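Local coordinates for protein anthranilate-CoA ligase (Stigmatella aurantiaca, PDB 4WV3) that belongs to the ANL superfamily of AMP-binding enzymes, which pair a large N-terminal part with a smaller C-terminal domain, at residues L6-N11 against S164-I169; V13-R18 against S76-V81. One frame throughout, in Å; residues are numbered along the deposited sequence.

Interaction 1: L6-N11 against S164-I169; sequences LPLYYN and SHREDI
Leu-8 and Arg-166 tie two irregular backbones together: Arg-166 N gives a hydrogen bond to Leu-8 O at 3.0 Å. Just beyond it, the CA atoms of Tyr-10 and Arg-166 lie 4.5 Å apart. Segment 164-169 folds here into a type I beta turn, His-165 to Asp-168, which leads into strand 169-175 of the AMP-binding fold. Asp-168 OD2 accepts from His-165 N. Glu-167 N donates to His-165 ND1 at 3.0 Å, in the ring plane, a bond that restrains the rotation of the imidazole. One face of that ring lies over Leu-8 O, and its edge points at the face of the Tyr-9 ring, a T-shaped pair with centroids 5.6 Å apart and planes at 59°. Arg-166 starts with CG between backbone N and carbonyl carbon (chi1 68°), then runs extended to NE beside the Leu-6 to Leu-8 backbone. Its NH1 makes a weak hydrogen bond to Pro-7 O, while Leu-8 CD1 sits over one guanidinium face. At the other end, Asn-11 OD1 caps Val-13 N and its ND2 donates weakly to Ser-164 OG; that hydroxyl in turn donates to Tyr-10 O at 2.8 Å, from above the carbonyl plane.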
loop_
_atom_site.group_PDB
_atom_site.type_symbol
_atom_site.label_atom_id
_atom_site.label_comp_id
_atom_site.label_asym_id
_atom_site.label_seq_id
_atom_site.Cartn_x
_atom_site.Cartn_y
_atom_site.Cartn_z
ATOM N N LEU A 6 -4.349 21.286 -14.255
ATOM C CA LEU A 6 -3.915 21.895 -13.005
ATOM C C LEU A 6 -3.241 23.232 -13.275
ATOM O O LEU A 6 -2.725 23.457 -14.370
ATOM C CB LEU A 6 -2.939 20.966 -12.279
ATOM C CG LEU A 6 -3.498 19.640 -11.766
ATOM C CD1 LEU A 6 -2.374 18.753 -11.262
ATOM C CD2 LEU A 6 -4.522 19.886 -10.668
ATOM N N PRO A 7 -3.254 24.133 -12.281
ATOM C CA PRO A 7 -2.465 25.361 -12.406
ATOM C C PRO A 7 -0.976 25.026 -12.400
ATOM O O PRO A 7 -0.578 24.062 -11.744
ATOM C CB PRO A 7 -2.841 26.148 -11.147
ATOM C CG PRO A 7 -3.328 25.118 -10.180
ATOM C CD PRO A 7 -4.012 24.086 -11.019
ATOM N N LEU A 8 -0.174 25.799 -13.127
ATOM C CA LEU A 8 1.261 25.543 -13.228
ATOM C C LEU A 8 1.910 25.525 -11.849
ATOM O O LEU A 8 2.805 24.724 -11.581
ATOM C CB LEU A 8 1.934 26.588 -14.118
ATOM C CG LEU A 8 3.404 26.335 -14.459
ATOM C CD1 LEU A 8 3.557 25.045 -15.253
ATOM C CD2 LEU A 8 3.987 27.515 -15.222
ATOM N N TYR A 9 1.445 26.413 -10.978
ATOM C CA TYR A 9 1.884 26.423 -9.591
ATOM C C TYR A 9 0.789 25.860 -8.691
ATOM O O TYR A 9 -0.254 26.485 -8.491
ATOM C CB TYR A 9 2.276 27.834 -9.157
ATOM C CG TYR A 9 3.570 28.311 -9.776
ATOM C CD1 TYR A 9 3.585 28.908 -11.029
ATOM C CD2 TYR A 9 4.778 28.156 -9.110
ATOM C CE1 TYR A 9 4.766 29.342 -11.600
ATOM C CE2 TYR A 9 5.965 28.586 -9.672
ATOM C CZ TYR A 9 5.953 29.180 -10.917
ATOM O OH TYR A 9 7.131 29.611 -11.482
ATOM N N TYR A 10 1.035 24.669 -8.158
ATOM C CA TYR A 10 0.046 23.965 -7.354
ATOM C C TYR A 10 0.673 23.401 -6.087
ATOM O O TYR A 10 1.820 22.952 -6.095
ATOM C CB TYR A 10 -0.592 22.841 -8.175
ATOM C CG TYR A 10 -1.534 21.949 -7.397
ATOM C CD1 TYR A 10 -2.864 22.302 -7.214
ATOM C CD2 TYR A 10 -1.094 20.745 -6.857
ATOM C CE1 TYR A 10 -3.729 21.487 -6.506
ATOM C CE2 TYR A 10 -1.951 19.925 -6.148
ATOM C CZ TYR A 10 -3.267 20.300 -5.976
ATOM O OH TYR A 10 -4.124 19.487 -5.271
ATOM N N ASN A 11 -0.085 23.432 -4.996
ATOM C CA ASN A 11 0.348 22.821 -3.747
ATOM C C ASN A 11 -0.660 21.769 -3.301
ATOM O O ASN A 11 -1.868 22.007 -3.324
ATOM C CB ASN A 11 0.538 23.881 -2.660
ATOM C CG ASN A 11 1.363 23.375 -1.492
ATOM O OD1 ASN A 11 0.880 22.602 -0.664
ATOM N ND2 ASN A 11 2.614 23.816 -1.414
ATOM N N SER A 164 4.903 26.603 -4.796
ATOM C CA SER A 164 5.472 25.387 -5.359
ATOM C C SER A 164 4.958 25.116 -6.766
ATOM O O SER A 164 3.768 25.261 -7.046
ATOM C CB SER A 164 5.166 24.189 -4.456
ATOM O OG SER A 164 3.768 23.979 -4.344
ATOM N N HIS A 165 5.871 24.727 -7.651
ATOM C CA HIS A 165 5.497 24.266 -8.978
ATOM C C HIS A 165 4.732 22.965 -8.789
ATOM O O HIS A 165 4.980 22.234 -7.829
ATOM C CB HIS A 165 6.752 24.025 -9.817
ATOM C CG HIS A 165 6.492 23.926 -11.289
ATOM N ND1 HIS A 165 5.947 22.806 -11.877
ATOM C CD2 HIS A 165 6.722 24.805 -12.293
ATOM C CE1 HIS A 165 5.842 23.002 -13.180
ATOM N NE2 HIS A 165 6.306 24.206 -13.458
ATOM N N ARG A 166 3.799 22.670 -9.688
ATOM C CA ARG A 166 3.016 21.445 -9.562
ATOM C C ARG A 166 3.884 20.204 -9.763
ATOM O O ARG A 166 3.486 19.093 -9.414
ATOM C CB ARG A 166 1.827 21.440 -10.526
ATOM C CG ARG A 166 2.193 21.349 -11.996
ATOM C CD ARG A 166 0.955 21.073 -12.837
ATOM N NE ARG A 166 1.260 20.950 -14.260
ATOM C CZ ARG A 166 0.850 21.806 -15.189
ATOM N NH1 ARG A 166 0.106 22.852 -14.853
ATOM N NH2 ARG A 166 1.177 21.613 -16.460
ATOM N N GLU A 167 5.077 20.402 -10.314
ATOM C CA GLU A 167 6.006 19.304 -10.552
ATOM C C GLU A 167 7.062 19.195 -9.455
ATOM O O GLU A 167 7.893 18.286 -9.476
ATOM C CB GLU A 167 6.672 19.458 -11.918
ATOM C CG GLU A 167 5.687 19.510 -13.072
ATOM C CD GLU A 167 6.368 19.666 -14.415
ATOM O OE1 GLU A 167 7.604 19.491 -14.482
ATOM O OE2 GLU A 167 5.666 19.966 -15.404
ATOM N N ASP A 168 7.029 20.119 -8.499
ATOM C CA ASP A 168 7.948 20.074 -7.366
ATOM C C ASP A 168 7.614 18.912 -6.440
ATOM O O ASP A 168 6.446 18.579 -6.249
ATOM C CB ASP A 168 7.915 21.386 -6.581
ATOM C CG ASP A 168 8.744 22.477 -7.230
ATOM O OD1 ASP A 168 9.752 22.149 -7.892
ATOM O OD2 ASP A 168 8.390 23.665 -7.070
ATOM N N ILE A 169 8.645 18.303 -5.865
ATOM C CA ILE A 169 8.472 17.174 -4.958
ATOM C C ILE A 169 7.845 17.620 -3.639
ATOM O O ILE A 169 8.264 18.617 -3.052
ATOM C CB ILE A 169 9.818 16.481 -4.667
ATOM C CG1 ILE A 169 10.527 16.119 -5.975
ATOM C CG2 ILE A 169 9.614 15.247 -3.800
ATOM C CD1 ILE A 169 9.732 15.186 -6.863
#

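Interaction 2: V13-R18 against S76-V81; sequences VDILER and SFFGIV
Phe-78 reaches Val-13, Ile-15 and Leu-16 because its CG stands anti to its own carbonyl carbon (chi1 -79°), which carries the ring out from helix 71-83 to the short helix 14-17. On Val-81, CG1 lies anti to the backbone N (chi1 170°) and comes within 3.8 Å of Val-13 N. Leu-16 lays its CB over one face of the Phe-78 ring in a CH-pi contact, 4.2 Å from the centroid and 15° off the normal. The rim is met by backbone-proximal carbons: Val-13 CA approaches CD1 of Phe-78 at 3.9 Å, and Ile-15 CB approaches CE1 of the same ring at 4.1 Å, both near the ring plane. Helix 71-83 is the connection of a beta-alpha-beta crossover between the adjacent parallel strands 62-66 and 86-89, so Phe-78 packs helix 14-17 onto the crossover helix of the five-stranded parallel sheet. Phe-77 CD2 lies over the opposite face of the Phe-78 ring, offset toward its rim as Leu-16 CB is on the first face. Leu-228 and Ile-229 of helix 221-234 also touch Phe-78, while Phe-38 and Val-41 of helix 38-54 touch Leu-16. No hydrogen bond spans the two segments, but a salt bridge from Glu-17 OE2 to Lys-82 NZ links the same helices. Within 13-18, Arg-18 NH1 and Asp-14 OD2 form a salt bridge at 2.9 Å, the carboxylate oxygen lying in the guanidinium plane.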
loop_
_atom_site.group_PDB
_atom_site.type_symbol
_atom_site.label_atom_id
_atom_site.label_comp_id
_atom_site.label_asym_id
_atom_site.label_seq_id
_atom_site.Cartn_x
_atom_site.Cartn_y
_atom_site.Cartn_z
ATOM N N VAL A 13 -1.550 20.815 -0.574
ATOM C CA VAL A 13 -2.327 21.170 0.607
ATOM C C VAL A 13 -3.746 21.557 0.191
ATOM O O VAL A 13 -4.656 21.621 1.019
ATOM C CB VAL A 13 -1.672 22.321 1.402
ATOM C CG1 VAL A 13 -1.890 23.650 0.698
ATOM C CG2 VAL A 13 -2.215 22.368 2.824
ATOM N N ASP A 14 -3.929 21.800 -1.104
ATOM C CA ASP A 14 -5.243 22.108 -1.649
ATOM C C ASP A 14 -6.193 20.924 -1.504
ATOM O O ASP A 14 -7.407 21.103 -1.457
ATOM C CB ASP A 14 -5.136 22.519 -3.119
ATOM C CG ASP A 14 -6.477 22.897 -3.713
ATOM O OD1 ASP A 14 -6.960 24.015 -3.436
ATOM O OD2 ASP A 14 -7.048 22.074 -4.458
ATOM N N ILE A 15 -5.630 19.720 -1.437
ATOM C CA ILE A 15 -6.406 18.507 -1.191
ATOM C C ILE A 15 -7.260 18.681 0.062
ATOM O O ILE A 15 -8.427 18.285 0.100
ATOM C CB ILE A 15 -5.485 17.276 -1.038
ATOM C CG1 ILE A 15 -4.813 16.944 -2.372
ATOM C CG2 ILE A 15 -6.260 16.069 -0.531
ATOM C CD1 ILE A 15 -5.782 16.508 -3.451
ATOM N N LEU A 16 -6.669 19.303 1.076
ATOM C CA LEU A 16 -7.380 19.645 2.298
ATOM C C LEU A 16 -8.122 20.972 2.152
ATOM O O LEU A 16 -9.276 21.095 2.559
ATOM C CB LEU A 16 -6.397 19.729 3.468
ATOM C CG LEU A 16 -6.839 20.526 4.700
ATOM C CD1 LEU A 16 -8.004 19.849 5.410
ATOM C CD2 LEU A 16 -5.668 20.736 5.651
ATOM N N GLU A 17 -7.456 21.957 1.559
ATOM C CA GLU A 17 -7.964 23.326 1.543
ATOM C C GLU A 17 -9.015 23.624 0.470
ATOM O O GLU A 17 -9.533 24.740 0.402
ATOM C CB GLU A 17 -6.808 24.328 1.455
ATOM C CG GLU A 17 -5.906 24.321 2.680
ATOM C CD GLU A 17 -4.871 25.428 2.655
ATOM O OE1 GLU A 17 -4.859 26.215 1.684
ATOM O OE2 GLU A 17 -4.071 25.514 3.610
ATOM N N ARG A 18 -9.334 22.637 -0.362
ATOM C CA ARG A 18 -10.411 22.803 -1.338
ATOM C C ARG A 18 -11.759 22.588 -0.658
ATOM O O ARG A 18 -12.811 22.782 -1.265
ATOM C CB ARG A 18 -10.245 21.840 -2.518
ATOM C CG ARG A 18 -10.422 20.374 -2.156
ATOM C CD ARG A 18 -9.882 19.452 -3.241
ATOM N NE ARG A 18 -10.726 19.416 -4.433
ATOM C CZ ARG A 18 -10.480 20.096 -5.547
ATOM N NH1 ARG A 18 -9.411 20.876 -5.629
ATOM N NH2 ARG A 18 -11.303 19.997 -6.583
ATOM N N SER A 76 0.727 16.828 10.574
ATOM C CA SER A 76 2.151 16.963 10.291
ATOM C C SER A 76 2.387 16.903 8.788
ATOM O O SER A 76 3.141 17.704 8.240
ATOM C CB SER A 76 2.955 15.868 10.992
ATOM O OG SER A 76 2.874 15.996 12.401
ATOM N N PHE A 77 1.728 15.953 8.131
ATOM C CA PHE A 77 1.875 15.759 6.692
ATOM C C PHE A 77 1.511 17.014 5.903
ATOM O O PHE A 77 2.295 17.488 5.081
ATOM C CB PHE A 77 1.024 14.577 6.221
ATOM C CG PHE A 77 1.145 14.292 4.749
ATOM C CD1 PHE A 77 2.184 13.514 4.265
ATOM C CD2 PHE A 77 0.219 14.800 3.852
ATOM C CE1 PHE A 77 2.299 13.248 2.913
ATOM C CE2 PHE A 77 0.329 14.539 2.499
ATOM C CZ PHE A 77 1.370 13.762 2.027
ATOM N N PHE A 78 0.323 17.550 6.156
ATOM C CA PHE A 78 -0.132 18.736 5.440
ATOM C C PHE A 78 0.587 20.000 5.897
ATOM O O PHE A 78 0.643 20.988 5.167
ATOM C CB PHE A 78 -1.649 18.892 5.545
ATOM C CG PHE A 78 -2.408 18.004 4.602
ATOM C CD1 PHE A 78 -2.500 18.323 3.258
ATOM C CD2 PHE A 78 -3.024 16.850 5.055
ATOM C CE1 PHE A 78 -3.193 17.509 2.382
ATOM C CE2 PHE A 78 -3.720 16.031 4.184
ATOM C CZ PHE A 78 -3.804 16.363 2.846
ATOM N N GLY A 79 1.141 19.965 7.104
ATOM C CA GLY A 79 1.960 21.060 7.588
ATOM C C GLY A 79 3.262 21.134 6.813
ATOM O O GLY A 79 3.739 22.219 6.477
ATOM N N ILE A 80 3.834 19.968 6.528
ATOM C CA ILE A 80 5.074 19.870 5.768
ATOM C C ILE A 80 4.858 20.238 4.301
ATOM O O ILE A 80 5.624 21.013 3.726
ATOM C CB ILE A 80 5.654 18.443 5.838
ATOM C CG1 ILE A 80 6.040 18.090 7.275
ATOM C CG2 ILE A 80 6.859 18.307 4.924
ATOM C CD1 ILE A 80 6.183 16.603 7.512
ATOM N N VAL A 81 3.811 19.677 3.706
ATOM C CA VAL A 81 3.513 19.892 2.292
ATOM C C VAL A 81 3.210 21.357 1.977
ATOM O O VAL A 81 3.709 21.905 0.992
ATOM C CB VAL A 81 2.339 19.002 1.827
ATOM C CG1 VAL A 81 1.879 19.398 0.433
ATOM C CG2 VAL A 81 2.742 17.535 1.866
#

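How the interactions relate
The two contacts follow one N-terminal run of chain: 6-11 is followed, after a single residue, by 13-18, while the partners come later, first 76-81 and then 164-169, so interaction 2 falls within the span that interaction 1 brings together. Their centres are 13 Å apart, on the same side of the molecule's centre. They also touch: Asn-11 ND2 of interaction 1 lies 3.3 Å from Val-81 O of interaction 2, a probable hydrogen bond, and Tyr-10 packs on Ile-15. Together they hold the N-terminal run first against the loop entering strand 169-175, then against helix 71-83 beside the parallel five-stranded sheet, joining three sequence-distant pieces of the large N-terminal part.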